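Local coordinates for antifreeze protein (Marinomonas primoryensis, PDB 3P4G) that binds ice through anchored clathrate waters, acting as a hyperactive, calcium-dependent antifreeze protein in an Antarctic bacterium, at residues 57-62 with 77-82; 304-307 with 313-316. All coordinates share one frame; numbering follows the deposited sequence.

Interaction 1: 57-62 with 77-82; sequences DKVSID and LDMGTG. With CA (calcium ion), chain F; CA (calcium ion), chain G; CA (calcium ion), chain E.
Asp57 and Met79, whose CA atoms are 6.9 Å apart, mark the closest backbone approach between two segments that run in roughly opposite directions, with no hydrogen bond between them. They belong to the right-handed, calcium-binding beta-helix: strands 58-61 and 77-78 lie in different sheets and face each other across its interior. Ile61 and Leu77 meet tip to tip, with Ile61 CD1 3.7 Å from Leu77 CD2. Nearer the turn, Met79 crosses Val59 at a slant. The methionine chain bends at both chi2 (-60°) and chi3, which turns its end back toward the opposite strand. Met79 CE then rests 3.7 Å from Val59 CG2, with SD close behind. Leu86 of the next coil touches Val59, Leu77 and Met79.

At the turn the apolar interior gives way to calcium. Asp57 shares its carboxylate between two ions. OD1 binds the calcium of chain E, and Asp57 OD2 binds that of chain F at 2.3 Å. Met79 O and Thr81 O bind the same calcium as OD2. Leu53 O, Gly55 O and Asp84 OD1 complete this site. Asp57 OD2 and Met79 O are only 3.4 Å apart because both bind the metal. Gly80 O and Gly82 O point instead to the calcium of chain G, so successive carbonyls serve neighbouring ions. A CB on Gly82 would crowd the chain F ion. The turn opens with an Asx turn: Gly80 N donates to Asp78 OD1 at 2.9 Å, approaching from 45° above the carboxylate plane.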
loop_
_atom_site.group_PDB
_atom_site.type_symbol
_atom_site.label_atom_id
_atom_site.label_comp_id
_atom_site.label_asym_id
_atom_site.label_seq_id
_atom_site.Cartn_x
_atom_site.Cartn_y
_atom_site.Cartn_z
ATOM N N ASP A 57 -17.719 -5.220 -21.295
ATOM C CA ASP A 57 -19.004 -5.506 -20.642
ATOM C C ASP A 57 -19.175 -4.602 -19.435
ATOM O O ASP A 57 -18.213 -4.268 -18.740
ATOM C CB ASP A 57 -19.007 -6.950 -20.144
ATOM C CG ASP A 57 -18.736 -7.953 -21.264
ATOM O OD1 ASP A 57 -19.527 -8.034 -22.250
ATOM O OD2 ASP A 57 -17.736 -8.672 -21.159
ATOM N N LYS A 58 -20.423 -4.287 -19.126
ATOM C CA LYS A 58 -20.746 -3.539 -17.928
ATOM C C LYS A 58 -21.668 -4.450 -17.122
ATOM O O LYS A 58 -22.614 -5.047 -17.673
ATOM C CB LYS A 58 -21.509 -2.238 -18.237
ATOM C CG LYS A 58 -21.850 -1.454 -16.910
ATOM C CD LYS A 58 -22.141 0.039 -17.192
ATOM C CE LYS A 58 -22.661 0.796 -15.932
ATOM N NZ LYS A 58 -23.087 2.188 -16.353
ATOM N N VAL A 59 -21.343 -4.597 -15.843
ATOM C CA VAL A 59 -22.151 -5.376 -14.888
ATOM C C VAL A 59 -22.415 -4.511 -13.636
ATOM O O VAL A 59 -21.491 -3.890 -13.085
ATOM C CB VAL A 59 -21.436 -6.688 -14.474
ATOM C CG1 VAL A 59 -22.255 -7.349 -13.362
ATOM C CG2 VAL A 59 -21.246 -7.669 -15.659
ATOM N N SER A 60 -23.678 -4.473 -13.200
ATOM C CA SER A 60 -24.075 -3.650 -12.062
ATOM C C SER A 60 -24.979 -4.494 -11.200
ATOM O O SER A 60 -25.982 -5.033 -11.671
ATOM C CB SER A 60 -24.813 -2.389 -12.517
ATOM O OG SER A 60 -24.050 -1.666 -13.462
ATOM N N ILE A 61 -24.600 -4.618 -9.946
ATOM C CA ILE A 61 -25.244 -5.520 -8.964
ATOM C C ILE A 61 -25.573 -4.668 -7.742
ATOM O O ILE A 61 -24.682 -4.039 -7.151
ATOM C CB ILE A 61 -24.237 -6.704 -8.578
ATOM C CG1 ILE A 61 -23.932 -7.605 -9.792
ATOM C CG2 ILE A 61 -24.725 -7.564 -7.379
ATOM C CD1 ILE A 61 -22.549 -8.244 -9.791
ATOM N N ASP A 62 -26.849 -4.600 -7.357
ATOM C CA ASP A 62 -27.213 -3.780 -6.207
ATOM C C ASP A 62 -27.035 -4.562 -4.900
ATOM O O ASP A 62 -26.967 -3.967 -3.817
ATOM C CB ASP A 62 -28.664 -3.358 -6.323
ATOM C CG ASP A 62 -28.904 -2.444 -7.486
ATOM O OD1 ASP A 62 -27.965 -1.703 -7.871
ATOM O OD2 ASP A 62 -30.048 -2.442 -7.960
ATOM N N LEU A 77 -17.413 -14.310 -10.341
ATOM C CA LEU A 77 -17.786 -13.276 -11.292
ATOM C C LEU A 77 -16.549 -13.018 -12.165
ATOM O O LEU A 77 -15.500 -12.655 -11.639
ATOM C CB LEU A 77 -18.217 -12.033 -10.510
ATOM C CG LEU A 77 -18.462 -10.735 -11.239
ATOM C CD1 LEU A 77 -19.169 -10.835 -12.535
ATOM C CD2 LEU A 77 -19.288 -9.862 -10.269
ATOM N N ASP A 78 -16.690 -13.248 -13.477
ATOM C CA ASP A 78 -15.576 -13.089 -14.425
ATOM C C ASP A 78 -15.974 -12.073 -15.502
ATOM O O ASP A 78 -16.994 -12.264 -16.207
ATOM C CB ASP A 78 -15.213 -14.491 -14.979
ATOM C CG ASP A 78 -14.042 -14.497 -15.933
ATOM O OD1 ASP A 78 -13.418 -13.467 -16.223
ATOM O OD2 ASP A 78 -13.743 -15.604 -16.448
ATOM N N MET A 79 -15.226 -10.977 -15.574
ATOM C CA MET A 79 -15.554 -9.876 -16.521
ATOM C C MET A 79 -14.960 -10.240 -17.892
ATOM O O MET A 79 -15.355 -9.683 -18.932
ATOM C CB MET A 79 -15.029 -8.530 -16.024
ATOM C CG MET A 79 -15.617 -8.121 -14.652
ATOM S SD MET A 79 -17.443 -7.970 -14.643
ATOM C CE MET A 79 -17.752 -6.509 -15.661
ATOM N N GLY A 80 -14.052 -11.206 -17.875
ATOM C CA GLY A 80 -13.428 -11.769 -19.096
ATOM C C GLY A 80 -12.449 -10.834 -19.769
ATOM O O GLY A 80 -12.006 -9.790 -19.210
ATOM N N THR A 81 -12.056 -11.239 -20.968
ATOM C CA THR A 81 -11.256 -10.370 -21.825
ATOM C C THR A 81 -12.052 -9.090 -22.083
ATOM O O THR A 81 -13.287 -9.052 -21.948
ATOM C CB THR A 81 -10.855 -11.036 -23.174
ATOM O OG1 THR A 81 -12.010 -11.347 -23.975
ATOM C CG2 THR A 81 -9.991 -12.318 -22.900
ATOM N N GLY A 82 -11.352 -8.029 -22.427
ATOM C CA GLY A 82 -12.069 -6.774 -22.677
ATOM C C GLY A 82 -11.828 -5.739 -21.602
ATOM O O GLY A 82 -11.357 -6.067 -20.502
HETATM CA CA CA F . -15.409 -8.805 -21.095
HETATM CA CA CA G . -11.439 -7.537 -18.654
HETATM CA CA CA E . -19.521 -10.051 -23.370
#

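Interaction 2: 304-307 with 313-316; sequences EHIR and VKGS. With CA (calcium ion), chain Q.
The His305 ring meets the 313-316 segment with its edge. Ser316 N lies 9° out of the ring plane and donates to His305 ND1 over 2.8 Å, almost straight at 176°. Gly315 C also sits at this edge, while Gly315 CA approaches obliquely. His305 NE2 bonds to Asp277 OD1, so polar partners hold the ring at both nitrogens and limit its rotation. ND1 is the acceptor, which probably leaves the proton on NE2. With a leucine in place of His305, Ser316 N would probably lose its acceptor and Asp277 its ring partner. The second flat group is the Glu304 carboxylate. A bend at chi2 brings both oxygens onto the calcium of chain Q, with OE1 at 2.6 Å and OE2 at 2.5 Å from the ion. Two waters, Asn274 O, Gly276 O and Asp278 OD2 complete the site.

The strands form an antiparallel hairpin at the C-terminal end of the beta-helix, interrupted by a classic beta bulge. Val313 and Lys314 both face Ile306. Ile306 O accepts from Val313 N at 3.0 Å and from Lys314 N at 3.3 Å, the latter on a lone pair in the carbonyl plane. Ile306 N donates in return to Lys314 O. Ile306 CG2 presses on Val313 CG2 at 3.5 Å, a tight carbon contact. Lys314 leaves its backbone with CG anti to N (chi1 -178°) and stays extended. Its CD passes over Ile306 CD1 at 3.8 Å, and its NZ ends on Phe303 O. Gly315 has positive phi, and a CB there would clash with Glu304 O and His305 ND1.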
loop_
_atom_site.group_PDB
_atom_site.type_symbol
_atom_site.label_atom_id
_atom_site.label_comp_id
_atom_site.label_asym_id
_atom_site.label_seq_id
_atom_site.Cartn_x
_atom_site.Cartn_y
_atom_site.Cartn_z
ATOM N N GLU A 304 27.149 9.742 9.012
ATOM C CA GLU A 304 28.238 10.630 8.582
ATOM C C GLU A 304 27.939 12.125 8.843
ATOM O O GLU A 304 28.853 12.910 9.140
ATOM C CB GLU A 304 28.603 10.378 7.123
ATOM C CG GLU A 304 29.277 9.046 6.900
ATOM C CD GLU A 304 28.361 7.835 6.852
ATOM O OE1 GLU A 304 27.108 7.950 6.701
ATOM O OE2 GLU A 304 28.936 6.734 6.896
ATOM N N HIS A 305 26.684 12.522 8.727
ATOM C CA HIS A 305 26.331 13.920 8.863
ATOM C C HIS A 305 25.185 14.042 9.816
ATOM O O HIS A 305 24.193 13.347 9.665
ATOM C CB HIS A 305 25.933 14.518 7.510
ATOM C CG HIS A 305 26.909 14.196 6.426
ATOM N ND1 HIS A 305 28.077 14.907 6.246
ATOM C CD2 HIS A 305 26.966 13.149 5.571
ATOM C CE1 HIS A 305 28.769 14.356 5.261
ATOM N NE2 HIS A 305 28.114 13.289 4.828
ATOM N N ILE A 306 25.274 15.002 10.723
ATOM C CA ILE A 306 24.273 15.103 11.785
ATOM C C ILE A 306 23.950 16.562 12.018
ATOM O O ILE A 306 24.828 17.347 12.389
ATOM C CB ILE A 306 24.700 14.456 13.152
ATOM C CG1 ILE A 306 25.151 13.004 12.956
ATOM C CG2 ILE A 306 23.530 14.556 14.189
ATOM C CD1 ILE A 306 25.809 12.379 14.283
ATOM N N ARG A 307 22.699 16.925 11.756
ATOM C CA ARG A 307 22.236 18.284 12.035
ATOM C C ARG A 307 21.260 18.231 13.206
ATOM O O ARG A 307 20.474 17.306 13.304
ATOM C CB ARG A 307 21.558 18.888 10.776
ATOM C CG ARG A 307 20.903 20.268 11.067
ATOM C CD ARG A 307 20.397 20.943 9.822
ATOM N NE ARG A 307 21.476 21.297 8.876
ATOM C CZ ARG A 307 22.257 22.374 8.957
ATOM N NH1 ARG A 307 22.121 23.254 9.951
ATOM N NH2 ARG A 307 23.170 22.593 8.014
ATOM N N VAL A 313 26.371 19.198 14.173
ATOM C CA VAL A 313 27.233 18.541 15.166
ATOM C C VAL A 313 28.215 17.547 14.567
ATOM O O VAL A 313 29.201 17.155 15.207
ATOM C CB VAL A 313 26.451 17.923 16.364
ATOM C CG1 VAL A 313 25.755 19.053 17.165
ATOM C CG2 VAL A 313 25.471 16.874 15.878
ATOM N N LYS A 314 27.993 17.195 13.308
ATOM C CA LYS A 314 28.899 16.252 12.626
ATOM C C LYS A 314 28.816 16.385 11.117
ATOM O O LYS A 314 27.726 16.487 10.559
ATOM C CB LYS A 314 28.578 14.794 13.042
ATOM C CG LYS A 314 29.508 13.790 12.396
ATOM C CD LYS A 314 29.289 12.353 12.886
ATOM C CE LYS A 314 30.215 11.377 12.183
ATOM N NZ LYS A 314 29.911 9.970 12.649
ATOM N N GLY A 315 29.959 16.422 10.437
ATOM C CA GLY A 315 29.935 16.358 8.986
ATOM C C GLY A 315 29.473 17.634 8.331
ATOM O O GLY A 315 29.664 18.739 8.871
ATOM N N SER A 316 28.821 17.490 7.185
ATOM C CA SER A 316 28.407 18.642 6.380
ATOM C C SER A 316 26.998 18.368 5.866
ATOM O O SER A 316 26.775 18.217 4.648
ATOM C CB SER A 316 29.410 18.863 5.225
ATOM O OG SER A 316 29.460 17.702 4.358
HETATM CA CA CA Q . 26.992 5.366 6.164
HETATM O O HOH W 1 26.176 5.163 8.412
HETATM O O HOH W 2 28.910 3.807 5.996
#

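How the interactions relate
Interaction 1 is buried in the interior of an early coil, whereas interaction 2 lies on the surface near the C-terminus. They sit on opposite sides of the chain's centre, with nearest atoms about 49 Å apart. Strands 58-61 and 305-308 belong to the same face of the beta-helix. They lie near opposite ends of its strand order. Calcium is common to both but used differently. In 57-62 with 77-82, a shared calcium joins the two segments, alongside apolar contacts. In 304-307 with 313-316, backbone hydrogen bonds and a histidine edge join the segments. Of these two segments only 304-307 binds the calcium, which also has water among its ligands.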